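Side-chain contacts in fructose-bisphosphate aldolase (Thermus caldophilus, PDB 2FJK), which belongs to the class II fructose-bisphosphate aldolases, enzymes of the TIM-barrel clan, and holds 1,3-dihydroxyacetonephosphate in this model: residues S87-K90 and A91-E94; E120-A124 and V125-V129; L151-P155 and E156-I160; E237-K240 and K241-L245. All coordinates share one frame; numbering follows the deposited sequence.

Contact 1: residues S87-K90 and A91-E94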
loop_
_atom_site.group_PDB
_atom_site.type_symbol
_atom_site.label_atom_id
_atom_site.label_comp_id
_atom_site.label_asym_id
_atom_site.label_seq_id
_atom_site.Cartn_x
_atom_site.Cartn_y
_atom_site.Cartn_z
ATOM N N SER A 87 -2.346 23.413 2.911
ATOM C CA SER A 87 -3.227 22.400 3.479
ATOM C C SER A 87 -3.697 21.499 2.350
ATOM O O SER A 87 -3.777 20.278 2.502
ATOM C CB SER A 87 -4.440 23.055 4.149
ATOM O OG SER A 87 -5.329 22.070 4.663
ATOM N N VAL A 88 -4.014 22.112 1.214
ATOM C CA VAL A 88 -4.460 21.357 0.053
ATOM C C VAL A 88 -3.303 20.507 -0.476
ATOM O O VAL A 88 -3.509 19.372 -0.917
ATOM C CB VAL A 88 -4.974 22.304 -1.050
ATOM C CG1 VAL A 88 -5.125 21.564 -2.372
ATOM C CG2 VAL A 88 -6.292 22.894 -0.620
ATOM N N LEU A 89 -2.090 21.050 -0.413
ATOM C CA LEU A 89 -0.917 20.326 -0.882
ATOM C C LEU A 89 -0.683 19.085 -0.032
ATOM O O LEU A 89 -0.263 18.047 -0.546
ATOM C CB LEU A 89 0.329 21.218 -0.845
ATOM C CG LEU A 89 0.447 22.353 -1.868
ATOM C CD1 LEU A 89 1.813 23.028 -1.702
ATOM C CD2 LEU A 89 0.304 21.804 -3.300
ATOM N N LYS A 90 -0.941 19.191 1.270
ATOM C CA LYS A 90 -0.781 18.045 2.159
ATOM C C LYS A 90 -1.831 16.993 1.799
ATOM O O LYS A 90 -1.571 15.799 1.849
ATOM C CB LYS A 90 -0.943 18.462 3.635
ATOM C CG LYS A 90 0.220 19.295 4.166
ATOM C CD LYS A 90 -0.007 19.774 5.603
ATOM C CE LYS A 90 1.211 20.539 6.122
ATOM N NZ LYS A 90 1.034 21.099 7.502
ATOM N N ALA A 91 -3.022 17.448 1.443
ATOM C CA ALA A 91 -4.102 16.542 1.067
ATOM C C ALA A 91 -3.761 15.809 -0.246
ATOM O O ALA A 91 -4.033 14.611 -0.379
ATOM C CB ALA A 91 -5.401 17.324 0.917
ATOM N N LEU A 92 -3.167 16.525 -1.204
ATOM C CA LEU A 92 -2.778 15.922 -2.490
ATOM C C LEU A 92 -1.713 14.862 -2.252
ATOM O O LEU A 92 -1.738 13.782 -2.858
ATOM C CB LEU A 92 -2.208 16.979 -3.448
ATOM C CG LEU A 92 -3.134 18.124 -3.847
ATOM C CD1 LEU A 92 -2.399 19.054 -4.823
ATOM C CD2 LEU A 92 -4.402 17.557 -4.474
ATOM N N ARG A 93 -0.776 15.202 -1.370
ATOM C CA ARG A 93 0.322 14.329 -0.983
ATOM C C ARG A 93 -0.169 13.045 -0.312
ATOM O O ARG A 93 0.453 11.993 -0.453
ATOM C CB ARG A 93 1.238 15.065 -0.013
ATOM C CG ARG A 93 2.341 14.207 0.611
ATOM C CD ARG A 93 3.436 13.904 -0.390
ATOM N NE ARG A 93 4.627 13.373 0.269
ATOM C CZ ARG A 93 5.751 13.041 -0.362
ATOM N NH1 ARG A 93 5.844 13.182 -1.676
ATOM N NH2 ARG A 93 6.779 12.564 0.324
ATOM N N GLU A 94 -1.272 13.138 0.426
ATOM C CA GLU A 94 -1.813 11.975 1.114
ATOM C C GLU A 94 -2.836 11.202 0.277
ATOM O O GLU A 94 -3.565 10.365 0.803
ATOM C CB GLU A 94 -2.474 12.391 2.429
ATOM C CG GLU A 94 -1.511 12.511 3.597
ATOM C CD GLU A 94 -0.185 11.825 3.333
ATOM O OE1 GLU A 94 -0.020 11.257 2.233
ATOM O OE2 GLU A 94 0.687 11.857 4.224
#

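Contact 2: residues E120-A124 and V125-V129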
loop_
_atom_site.group_PDB
_atom_site.type_symbol
_atom_site.label_atom_id
_atom_site.label_comp_id
_atom_site.label_asym_id
_atom_site.label_seq_id
_atom_site.Cartn_x
_atom_site.Cartn_y
_atom_site.Cartn_z
ATOM N N GLU A 120 -5.593 24.664 -10.110
ATOM C CA GLU A 120 -4.449 24.387 -10.963
ATOM C C GLU A 120 -3.592 23.284 -10.353
ATOM O O GLU A 120 -3.150 22.374 -11.055
ATOM C CB GLU A 120 -3.633 25.665 -11.163
ATOM C CG GLU A 120 -4.486 26.828 -11.659
ATOM C CD GLU A 120 -3.704 28.118 -11.852
ATOM O OE1 GLU A 120 -2.884 28.472 -10.975
ATOM O OE2 GLU A 120 -3.925 28.789 -12.880
ATOM N N ALA A 121 -3.373 23.359 -9.042
ATOM C CA ALA A 121 -2.572 22.360 -8.335
ATOM C C ALA A 121 -3.272 21.006 -8.360
ATOM O O ALA A 121 -2.672 19.988 -8.697
ATOM C CB ALA A 121 -2.337 22.806 -6.889
ATOM N N ALA A 122 -4.549 21.009 -8.007
ATOM C CA ALA A 122 -5.337 19.788 -7.982
ATOM C C ALA A 122 -5.466 19.153 -9.362
ATOM O O ALA A 122 -5.148 17.979 -9.541
ATOM C CB ALA A 122 -6.712 20.067 -7.417
ATOM N N HIS A 123 -5.933 19.920 -10.343
ATOM C CA HIS A 123 -6.092 19.360 -11.678
ATOM C C HIS A 123 -4.788 18.869 -12.300
ATOM O O HIS A 123 -4.803 17.976 -13.135
ATOM C CB HIS A 123 -6.783 20.362 -12.597
ATOM C CG HIS A 123 -8.225 20.573 -12.262
ATOM N ND1 HIS A 123 -9.066 21.343 -13.034
ATOM C CD2 HIS A 123 -8.974 20.111 -11.232
ATOM C CE1 HIS A 123 -10.272 21.345 -12.495
ATOM N NE2 HIS A 123 -10.243 20.605 -11.400
ATOM N N ALA A 124 -3.660 19.432 -11.889
ATOM C CA ALA A 124 -2.387 18.985 -12.438
ATOM C C ALA A 124 -2.154 17.527 -12.041
ATOM O O ALA A 124 -1.439 16.800 -12.735
ATOM C CB ALA A 124 -1.244 19.854 -11.923
ATOM N N VAL A 125 -2.757 17.109 -10.927
ATOM C CA VAL A 125 -2.613 15.735 -10.442
ATOM C C VAL A 125 -3.922 14.925 -10.438
ATOM O O VAL A 125 -4.103 14.022 -9.616
ATOM C CB VAL A 125 -1.998 15.697 -9.012
ATOM C CG1 VAL A 125 -0.697 16.466 -8.991
ATOM C CG2 VAL A 125 -2.971 16.268 -7.995
ATOM N N GLY A 126 -4.833 15.255 -11.347
ATOM C CA GLY A 126 -6.085 14.514 -11.442
ATOM C C GLY A 126 -7.020 14.514 -10.238
ATOM O O GLY A 126 -7.790 13.574 -10.040
ATOM N N VAL A 127 -6.959 15.564 -9.434
ATOM C CA VAL A 127 -7.819 15.682 -8.263
ATOM C C VAL A 127 -8.866 16.769 -8.503
ATOM O O VAL A 127 -8.561 17.792 -9.118
ATOM C CB VAL A 127 -6.986 16.045 -7.008
ATOM C CG1 VAL A 127 -7.904 16.389 -5.845
ATOM C CG2 VAL A 127 -6.087 14.872 -6.635
ATOM N N THR A 128 -10.091 16.557 -8.030
ATOM C CA THR A 128 -11.139 17.562 -8.199
ATOM C C THR A 128 -11.144 18.587 -7.064
ATOM O O THR A 128 -10.578 18.365 -5.990
ATOM C CB THR A 128 -12.542 16.933 -8.299
ATOM O OG1 THR A 128 -12.771 16.080 -7.174
ATOM C CG2 THR A 128 -12.677 16.146 -9.598
ATOM N N VAL A 129 -11.801 19.711 -7.307
ATOM C CA VAL A 129 -11.834 20.786 -6.327
ATOM C C VAL A 129 -13.217 21.326 -6.027
ATOM O O VAL A 129 -14.007 21.594 -6.935
ATOM C CB VAL A 129 -10.968 21.968 -6.800
ATOM C CG1 VAL A 129 -11.129 23.156 -5.865
ATOM C CG2 VAL A 129 -9.522 21.543 -6.859
#

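Contact 3: residues L151-P155 and E156-I160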
loop_
_atom_site.group_PDB
_atom_site.type_symbol
_atom_site.label_atom_id
_atom_site.label_comp_id
_atom_site.label_asym_id
_atom_site.label_seq_id
_atom_site.Cartn_x
_atom_site.Cartn_y
_atom_site.Cartn_z
ATOM N N LEU A 151 -25.065 38.076 3.414
ATOM C CA LEU A 151 -24.745 36.675 3.633
ATOM C C LEU A 151 -25.426 35.861 2.544
ATOM O O LEU A 151 -26.227 36.393 1.778
ATOM C CB LEU A 151 -25.268 36.229 5.000
ATOM C CG LEU A 151 -25.055 34.761 5.373
ATOM C CD1 LEU A 151 -23.583 34.536 5.681
ATOM C CD2 LEU A 151 -25.918 34.392 6.573
ATOM N N LEU A 152 -25.106 34.574 2.481
ATOM C CA LEU A 152 -25.702 33.667 1.507
ATOM C C LEU A 152 -25.261 33.906 0.071
ATOM O O LEU A 152 -25.133 35.042 -0.383
ATOM C CB LEU A 152 -27.228 33.727 1.597
ATOM C CG LEU A 152 -27.815 33.561 3.004
ATOM C CD1 LEU A 152 -29.332 33.520 2.906
ATOM C CD2 LEU A 152 -27.291 32.291 3.658
ATOM N N THR A 153 -25.046 32.804 -0.639
ATOM C CA THR A 153 -24.604 32.817 -2.025
ATOM C C THR A 153 -25.519 33.573 -2.976
ATOM O O THR A 153 -26.739 33.417 -2.943
ATOM C CB THR A 153 -24.469 31.382 -2.568
ATOM O OG1 THR A 153 -23.665 30.608 -1.670
ATOM C CG2 THR A 153 -23.821 31.392 -3.947
ATOM N N ASN A 154 -24.910 34.389 -3.829
ATOM C CA ASN A 154 -25.634 35.157 -4.832
ATOM C C ASN A 154 -25.413 34.407 -6.150
ATOM O O ASN A 154 -24.276 34.266 -6.606
ATOM C CB ASN A 154 -25.056 36.570 -4.923
ATOM C CG ASN A 154 -25.622 37.363 -6.092
ATOM O OD1 ASN A 154 -26.798 37.733 -6.106
ATOM N ND2 ASN A 154 -24.781 37.626 -7.082
ATOM N N PRO A 155 -26.494 33.912 -6.773
ATOM C CA PRO A 155 -26.397 33.172 -8.036
ATOM C C PRO A 155 -25.448 33.739 -9.094
ATOM O O PRO A 155 -24.505 33.059 -9.502
ATOM C CB PRO A 155 -27.854 33.087 -8.510
ATOM C CG PRO A 155 -28.557 34.180 -7.752
ATOM C CD PRO A 155 -27.904 34.126 -6.409
ATOM N N GLU A 156 -25.684 34.969 -9.540
ATOM C CA GLU A 156 -24.819 35.573 -10.549
ATOM C C GLU A 156 -23.360 35.433 -10.155
ATOM O O GLU A 156 -22.518 35.070 -10.973
ATOM C CB GLU A 156 -25.145 37.056 -10.733
ATOM C CG GLU A 156 -26.196 37.339 -11.781
ATOM C CD GLU A 156 -27.492 36.616 -11.512
ATOM O OE1 GLU A 156 -27.868 36.501 -10.322
ATOM O OE2 GLU A 156 -28.140 36.176 -12.488
ATOM N N GLU A 157 -23.066 35.740 -8.898
ATOM C CA GLU A 157 -21.702 35.636 -8.396
ATOM C C GLU A 157 -21.226 34.197 -8.508
ATOM O O GLU A 157 -20.066 33.939 -8.820
ATOM C CB GLU A 157 -21.630 36.066 -6.931
ATOM C CG GLU A 157 -21.616 37.557 -6.703
ATOM C CD GLU A 157 -21.431 37.902 -5.239
ATOM O OE1 GLU A 157 -20.513 37.331 -4.612
ATOM O OE2 GLU A 157 -22.197 38.748 -4.720
ATOM N N ALA A 158 -22.134 33.267 -8.239
ATOM C CA ALA A 158 -21.819 31.848 -8.291
ATOM C C ALA A 158 -21.295 31.431 -9.664
ATOM O O ALA A 158 -20.224 30.828 -9.765
ATOM C CB ALA A 158 -23.056 31.025 -7.924
ATOM N N ARG A 159 -22.045 31.746 -10.717
ATOM C CA ARG A 159 -21.627 31.387 -12.070
ATOM C C ARG A 159 -20.249 31.953 -12.374
ATOM O O ARG A 159 -19.369 31.251 -12.876
ATOM C CB ARG A 159 -22.615 31.924 -13.105
ATOM C CG ARG A 159 -22.192 31.643 -14.543
ATOM C CD ARG A 159 -22.960 32.499 -15.533
ATOM N NE ARG A 159 -24.403 32.300 -15.442
ATOM C CZ ARG A 159 -25.287 32.857 -16.266
ATOM N NH1 ARG A 159 -24.876 33.651 -17.248
ATOM N NH2 ARG A 159 -26.582 32.621 -16.107
ATOM N N ILE A 160 -20.078 33.234 -12.070
ATOM C CA ILE A 160 -18.817 33.923 -12.314
ATOM C C ILE A 160 -17.667 33.322 -11.514
ATOM O O ILE A 160 -16.568 33.149 -12.036
ATOM C CB ILE A 160 -18.933 35.421 -11.976
ATOM C CG1 ILE A 160 -20.006 36.068 -12.858
ATOM C CG2 ILE A 160 -17.592 36.101 -12.203
ATOM C CD1 ILE A 160 -20.304 37.508 -12.516
#

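Contact 4: residues E237-K240 and K241-L245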
loop_
_atom_site.group_PDB
_atom_site.type_symbol
_atom_site.label_atom_id
_atom_site.label_comp_id
_atom_site.label_asym_id
_atom_site.label_seq_id
_atom_site.Cartn_x
_atom_site.Cartn_y
_atom_site.Cartn_z
ATOM N N GLU A 237 -37.180 17.374 5.245
ATOM C CA GLU A 237 -37.869 17.817 4.036
ATOM C C GLU A 237 -37.060 18.876 3.288
ATOM O O GLU A 237 -37.034 18.887 2.055
ATOM C CB GLU A 237 -39.265 18.340 4.383
ATOM C CG GLU A 237 -40.188 17.262 4.973
ATOM C CD GLU A 237 -40.340 16.046 4.061
ATOM O OE1 GLU A 237 -40.662 16.233 2.865
ATOM O OE2 GLU A 237 -40.144 14.903 4.539
ATOM N N ASP A 238 -36.390 19.754 4.026
ATOM C CA ASP A 238 -35.567 20.775 3.394
ATOM C C ASP A 238 -34.402 20.106 2.689
ATOM O O ASP A 238 -33.947 20.566 1.642
ATOM C CB ASP A 238 -35.058 21.785 4.422
ATOM C CG ASP A 238 -36.121 22.784 4.811
ATOM O OD1 ASP A 238 -36.767 23.322 3.888
ATOM O OD2 ASP A 238 -36.308 23.038 6.018
ATOM N N ILE A 239 -33.924 19.007 3.259
ATOM C CA ILE A 239 -32.835 18.273 2.628
ATOM C C ILE A 239 -33.346 17.685 1.301
ATOM O O ILE A 239 -32.659 17.731 0.286
ATOM C CB ILE A 239 -32.323 17.128 3.547
ATOM C CG1 ILE A 239 -31.621 17.721 4.772
ATOM C CG2 ILE A 239 -31.375 16.200 2.764
ATOM C CD1 ILE A 239 -30.308 18.438 4.461
ATOM N N LYS A 240 -34.561 17.151 1.310
ATOM C CA LYS A 240 -35.129 16.557 0.102
ATOM C C LYS A 240 -35.323 17.559 -1.035
ATOM O O LYS A 240 -34.924 17.312 -2.172
ATOM C CB LYS A 240 -36.471 15.887 0.420
ATOM C CG LYS A 240 -36.351 14.576 1.170
ATOM C CD LYS A 240 -37.731 14.032 1.501
ATOM C CE LYS A 240 -37.642 12.703 2.226
ATOM N NZ LYS A 240 -38.995 12.195 2.596
ATOM N N LYS A 241 -35.949 18.686 -0.725
ATOM C CA LYS A 241 -36.194 19.714 -1.728
ATOM C C LYS A 241 -34.859 20.227 -2.251
ATOM O O LYS A 241 -34.651 20.322 -3.463
ATOM C CB LYS A 241 -36.990 20.863 -1.111
ATOM C CG LYS A 241 -37.492 21.903 -2.102
ATOM C CD LYS A 241 -38.383 22.902 -1.380
ATOM C CE LYS A 241 -39.017 23.905 -2.333
ATOM N NZ LYS A 241 -39.969 24.805 -1.619
ATOM N N ALA A 242 -33.953 20.546 -1.334
ATOM C CA ALA A 242 -32.639 21.047 -1.720
ATOM C C ALA A 242 -31.976 20.070 -2.681
ATOM O O ALA A 242 -31.353 20.479 -3.666
ATOM C CB ALA A 242 -31.765 21.254 -0.483
ATOM N N ILE A 243 -32.114 18.778 -2.399
ATOM C CA ILE A 243 -31.530 17.757 -3.264
ATOM C C ILE A 243 -32.249 17.733 -4.607
ATOM O O ILE A 243 -31.619 17.594 -5.654
ATOM C CB ILE A 243 -31.616 16.356 -2.633
ATOM C CG1 ILE A 243 -30.723 16.292 -1.391
ATOM C CG2 ILE A 243 -31.183 15.305 -3.650
ATOM C CD1 ILE A 243 -30.860 15.005 -0.603
ATOM N N SER A 244 -33.570 17.869 -4.570
ATOM C CA SER A 244 -34.362 17.876 -5.795
ATOM C C SER A 244 -34.040 19.140 -6.571
ATOM O O SER A 244 -34.329 19.235 -7.763
ATOM C CB SER A 244 -35.858 17.878 -5.482
ATOM O OG SER A 244 -36.276 19.176 -5.081
ATOM N N LEU A 245 -33.442 20.113 -5.894
ATOM C CA LEU A 245 -33.113 21.370 -6.545
ATOM C C LEU A 245 -31.699 21.501 -7.084
ATOM O O LEU A 245 -31.374 22.520 -7.679
ATOM C CB LEU A 245 -33.397 22.539 -5.606
ATOM C CG LEU A 245 -34.877 22.847 -5.383
ATOM C CD1 LEU A 245 -35.014 24.022 -4.427
ATOM C CD2 LEU A 245 -35.535 23.168 -6.721
#

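Contact 1: residues S87-K90 and A91-E94
The shortest polar bond here is the helical one from L92 N to V88 O, 2.9 Å long, and the side chain of L92 folds back over the same acceptor. Its CG stands 3.2 Å from V88 O and both methyls lie clearly farther off, so the branch point sits over the carbonyl oxygen. The first torsion explains this: CG is anti to the carbonyl carbon (chi1 -61°) and leans back along the helix toward the preceding turn. There L92 CD1 meets L89 CD2 at 4.1 Å, the two leucines crossing obliquely, while V88 CG1 touches L92 CG at 4.2 Å. V88, A91 and L92 all rest on V99 of strand 98-101, whereas L89 turns to A121 of the second subunit.

At the next positions R93 N donates to L89 O and E94 N to K90 O, the latter bond less straight, with an N-H...O angle of 136°. R93 sets only its CB near these two acceptors, 3.4 Å from L89 O. Its chain then bends at chi2 and carries the guanidinium away, where NH1 hydrogen-bonds to F96 O and L92 O of the second subunit. E94 is the first residue to leave helical angles. The whole forms the last two turns of helix 85-93, laid on a parallel strand in the manner of TIM-barrel proteins on one side and on the second subunit on the other.

Contact 2: residues E120-A124 and V125-V129
A122 and V129 face each other across the turn, methyl against methyl: A122 CB and V129 CG2 are modelled 3.2 Å apart, short enough to be doubtful in detail, though the two methyls clearly meet. V129 points its side chain from the backbone toward the helix, and with CG1 anti to the backbone N (chi1 173°) it is CG2 that reaches the alanine. V127 comes to the same methyl less closely, its CB 4.1 Å from A122 CB. V125 instead lays CG2 over the helix end, 3.2 Å from A122 O. The H123 ring is turned edge-on to the outgoing chain: V127 O lies in the ring plane, 3.2 Å from CD2. Beyond that edge NE2 hydrogen-bonds to D168, whose carboxylate also takes the N-H of V129, so one acid ties the histidine to the start of the strand.

These side chains are arranged around a Schellman motif, in which G126, at positive phi, is the C' residue. V127 N reaches A122 O at 3.0 Å, and G126 N makes a weak bond to H123 O. V125 N also donates to A122 O, at 2.9 Å. The two donors on A122 O arrive from opposite faces of its carbonyl plane, each more than 50° out of it.

The motif turns helix 108-124 into strand 128-133, within a beta-alpha-beta unit. Chemically, a doubly gripped carbonyl satisfies backbone N-H groups at the helix end, while beside it A122, V127 and V129 form an apolar seam against V99 and V125 packs on L92.

Contact 3: residues L151-P155 and E156-I160
With its CG anti to the backbone N (chi1 171°), the side chain of N154 swings forward over the first turn of the helix, and E157, with CG anti to its own carbonyl carbon (chi1 -79°) and an extended chain beyond, comes back to meet it. The two cross at about a right angle, their amide and carboxylate planes 47° apart. E157 CB lies 3.2 Å from the backbone oxygen N154 O, and its carboxylate OE2 stands 3.6 Å from N154 CB. P155 and E156 lean together at a slant, the bent glutamate bringing OE1 to 3.5 Å from P155 CG.

Behind them the backbone closes the turn. A158 N donates to N154 O at 2.9 Å, and R159 N to P155 O at 3.0 Å. On the inner side T153 CG2 meets A158 CB at 4.1 Å, while T153 OG1 is hydrogen-bonded to L133 O and A173 N, and P155 packs on I197 of helix 191-200. N154 at the N-cap position and proline as the first helical residue make this a characteristic start of an alpha helix, here helix 155-164 on the outside of the fold.

Contact 4: residues E237-K240 and K241-L245
Four successive i to i+4 bonds carry the backbone through this piece of helix, from K241 N to E237 O, nearly straight at an N-H...O angle of 172°, as far as S244 N to K240 O at 2.8 Å. Along one side I239 and I243 pack a turn apart. With I239 CG1 anti to the carbonyl carbon (chi1 -69°), CG2 is left anti to the backbone N and meets I243 CD1 at 3.6 Å, and the two side chains run at a slant to each other. I243 also bends over the carbonyl of the earlier isoleucine, its CD1 3.4 Å from I239 O. A242 places CB 3.1 Å from D238 O.

Helix 236-244 leads into strand 247-252, part of the parallel sheet of this TIM-barrel-clan protein. Its isoleucines both lie on I250 of that strand and on F299 of helix 277-299, while A242 meets I247 and, on helix 191-200, L194.

E237 and K240 put charge on the exposed side. K240, its chain extended beyond CG, reaches back a turn so that NZ forms a salt bridge with E237 OE2 at 3.5 Å. D238, by contrast, is a buried acid that directs its carboxylate out of the helix: OD2 pairs with R186 and OD1 accepts a bond from H191, two partners that would be expected to stabilise the ionised acid. At the far end S244 turns its hydroxyl back on the helix (chi1 77°), where OG donates to K241 O at 2.6 Å, in the carbonyl plane and on a lone pair.

Contacts 1 and 2 are neighbours, their centres about 11 Å apart: L92 of the first packs on V127 and V125 of the second, and both share V99 of strand 98-101 and the second subunit. Contact 1 is the more buried. Contacts 3 and 4 touch no other chain of the assembly; both lean on helix 191-200, their nearest atoms about 11 Å apart. Contacts 1 and 4 set apolar side chains against a strand, but the outer side of contact 1 meets another subunit, whereas contact 4 carries a lysine-glutamate pair there and buries an aspartate. Contacts 2 and 3 treat opposite helix ends: a Schellman turn at one, an asparagine and proline at the other.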